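Local atomic coordinates of 3-ketosteroid-delta4-5alpha-dehydrogenase (PDB entry 4AT2), a protein that uses a bound FAD to desaturate the A ring of 3-ketosteroids, probably as a step in bacterial steroid breakdown. Residues A[77-82]-A[283-288]. Sequence-based numbering, arbitrary orientation.
Unlike the reference sequence in segment 77-82: Thr80 (reference Ala). With FAD (flavin-adenine dinucleotide), chain D.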
# COMPACT_ATOMS: atom_id res chain seq x y z
N GLY A 77 10.92 28.24 -0.55
CA GLY A 77 9.84 27.96 0.38
C GLY A 77 9.11 26.65 0.13
O GLY A 77 8.86 25.90 1.08
N GLY A 78 8.76 26.40 -1.13
CA GLY A 78 8.01 25.20 -1.52
C GLY A 78 6.74 25.02 -0.72
O GLY A 78 6.10 25.99 -0.31
N ALA A 79 6.36 23.76 -0.48
CA ALA A 79 5.24 23.42 0.39
C ALA A 79 5.53 23.82 1.83
O ALA A 79 4.61 24.11 2.61
CB ALA A 79 4.94 21.93 0.32
N THR A 80 6.81 23.83 2.20
CA THR A 80 7.18 24.14 3.59
C THR A 80 6.66 25.50 4.05
O THR A 80 6.12 25.63 5.15
CB THR A 80 8.71 24.03 3.80
OG1 THR A 80 9.15 22.71 3.45
CG2 THR A 80 9.07 24.32 5.24
N ALA A 81 6.83 26.53 3.21
CA ALA A 81 6.43 27.89 3.57
C ALA A 81 4.90 28.03 3.72
O ALA A 81 4.41 28.99 4.32
CB ALA A 81 6.97 28.88 2.54
N LEU A 82 4.16 27.06 3.19
CA LEU A 82 2.68 27.05 3.27
C LEU A 82 2.14 26.14 4.38
O LEU A 82 0.93 26.12 4.65
CB LEU A 82 2.09 26.64 1.92
CG LEU A 82 2.65 27.28 0.64
CD1 LEU A 82 2.03 26.66 -0.60
CD2 LEU A 82 2.45 28.79 0.63
N ALA A 283 -1.98 17.75 -1.32
CA ALA A 283 -0.63 18.36 -1.28
C ALA A 283 -0.65 19.83 -1.69
O ALA A 283 -1.52 20.25 -2.46
CB ALA A 283 0.37 17.57 -2.13
N ALA A 284 0.31 20.59 -1.17
CA ALA A 284 0.29 22.05 -1.28
C ALA A 284 0.65 22.59 -2.66
O ALA A 284 0.01 23.53 -3.13
CB ALA A 284 1.20 22.68 -0.22
N ILE A 285 1.66 22.01 -3.31
CA ILE A 285 2.18 22.57 -4.57
C ILE A 285 2.28 21.55 -5.71
O ILE A 285 2.60 20.38 -5.48
CB ILE A 285 3.52 23.33 -4.38
CG1 ILE A 285 4.66 22.37 -3.97
CG2 ILE A 285 3.36 24.45 -3.35
CD1 ILE A 285 6.05 22.98 -4.04
N GLU A 286 2.02 22.00 -6.94
CA GLU A 286 2.02 21.14 -8.13
C GLU A 286 3.42 20.74 -8.63
O GLU A 286 3.55 19.83 -9.45
CB GLU A 286 1.19 21.73 -9.28
CG GLU A 286 1.75 23.00 -9.92
CD GLU A 286 0.91 23.49 -11.11
OE1 GLU A 286 -0.32 23.29 -11.12
OE2 GLU A 286 1.50 24.08 -12.04
N GLU A 287 4.45 21.41 -8.12
CA GLU A 287 5.83 21.04 -8.44
C GLU A 287 6.22 19.68 -7.82
O GLU A 287 7.29 19.16 -8.12
CB GLU A 287 6.80 22.14 -8.00
CG GLU A 287 6.73 23.40 -8.86
CD GLU A 287 5.53 24.29 -8.57
OE1 GLU A 287 4.90 24.14 -7.50
OE2 GLU A 287 5.22 25.15 -9.41
N HIS A 288 5.34 19.12 -7.00
CA HIS A 288 5.55 17.77 -6.45
C HIS A 288 5.14 16.75 -7.47
O HIS A 288 4.05 16.17 -7.38
CB HIS A 288 4.76 17.59 -5.15
CG HIS A 288 5.42 18.20 -3.92
ND1 HIS A 288 5.27 17.67 -2.69
CD2 HIS A 288 6.25 19.31 -3.77
CE1 HIS A 288 5.96 18.41 -1.79
NE2 HIS A 288 6.56 19.42 -2.45
PA FAD D . 9.13 21.43 -0.41
O1A FAD D . 9.17 22.21 0.85
O2A FAD D . 7.92 21.50 -1.24
O5B FAD D . 10.39 21.88 -1.30
C5B FAD D . 10.65 21.26 -2.56
C4B FAD D . 11.16 22.33 -3.54
O4B FAD D . 11.56 21.61 -4.72
C3B FAD D . 10.02 23.27 -3.95
O3B FAD D . 10.43 24.64 -3.75
C2B FAD D . 9.78 22.93 -5.42
O2B FAD D . 9.38 24.12 -6.16
C1B FAD D . 11.16 22.44 -5.86
N9A FAD D . 11.13 21.55 -7.05
C8A FAD D . 10.19 20.67 -7.42
N7A FAD D . 10.59 20.09 -8.55
C5A FAD D . 11.80 20.60 -8.88
C6A FAD D . 12.66 20.38 -9.90
N6A FAD D . 12.35 19.48 -10.84
N1A FAD D . 13.83 21.05 -10.00
C2A FAD D . 14.18 21.98 -9.03
N3A FAD D . 13.28 22.19 -7.98
C4A FAD D . 12.12 21.50 -7.94
N1 FAD D . 4.13 18.76 7.34
C2 FAD D . 4.63 18.89 8.62
O2 FAD D . 5.52 18.14 9.00
N3 FAD D . 4.12 19.88 9.48
C4 FAD D . 3.08 20.71 9.06
O4 FAD D . 2.65 21.55 9.85
C4X FAD D . 2.57 20.57 7.76
N5 FAD D . 1.55 21.34 7.33
C5X FAD D . 0.93 21.03 6.17
C6 FAD D . -0.28 21.65 5.83
C7 FAD D . -0.92 21.35 4.63
C7M FAD D . -2.13 22.01 4.34
C8 FAD D . -0.35 20.41 3.75
C8M FAD D . -0.94 20.06 2.51
C9 FAD D . 0.86 19.80 4.08
C9A FAD D . 1.49 20.09 5.30
N10 FAD D . 2.65 19.48 5.65
C10 FAD D . 3.10 19.60 6.91
C1' FAD D . 3.49 18.74 4.67
C2' FAD D . 4.75 19.56 4.35
O2' FAD D . 4.30 20.86 3.96
C3' FAD D . 5.55 18.92 3.20
O3' FAD D . 5.49 17.49 3.24
C4' FAD D . 7.01 19.39 3.27
O4' FAD D . 7.03 20.82 3.24
C5' FAD D . 7.81 18.84 2.09
O5' FAD D . 9.19 19.23 2.25
P FAD D . 10.21 19.09 1.01
O1P FAD D . 10.28 17.69 0.56
O2P FAD D . 11.47 19.82 1.39
O3P FAD D . 9.40 19.83 -0.18
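Ala79 and Ala284 meet methyl to methyl, CB to CB at 3.9 Å, and start the small apolar seam that joins loops 77-82 and 283-288. Leu82 extends it: its CD1 lies 3.8 Å from Ile285 CG2, the two side chains crossing at about a right angle, and also touches the Ala284 methyl. Ile285 carries CG1 between its own backbone N and carbonyl carbon (chi1 66°), and with chi2 extended the chain sends CD1 to 3.7 Å from Ala79 N, against Gly78 CA and near the FAD phosphate.

Polar contact between the loops runs through that phosphate. Its O2A takes a nearly straight bond from His288 NE2 (2.8 Å, 172°) and another from Ala79 N (2.8 Å), one donor from each loop. The phosphate sits at the imidazole edge, with PA in the ring plane. On the 77-82 side, Thr80 OG1, where the reference sequence has alanine, donates to O1A (2.6 Å) and accepts from the ribityl O4', while Thr80 N adds a longer bond to O1A. Gly78, at positive phi, passes close to the adenosine ribose, where a CB would collide with O5B.

Behind this shell, Ser262 OG hydrogen-bonds His288 ND1 and helps fix the ring's rotation; Ile51 N bonds Thr80 OG1. A leucine in place of His288 would probably leave O2A without its donor from 283-288 and Ser262 without its ring partner. Two backbone amides, the Thr80 hydroxyl and the His288 imidazole probably spread the PA phosphate's charge; main-chain N-H groups on a phosphate are consistent with a Rossmann-type FAD site, and the cofactor itself becomes the polar link between two sequence-distant loops.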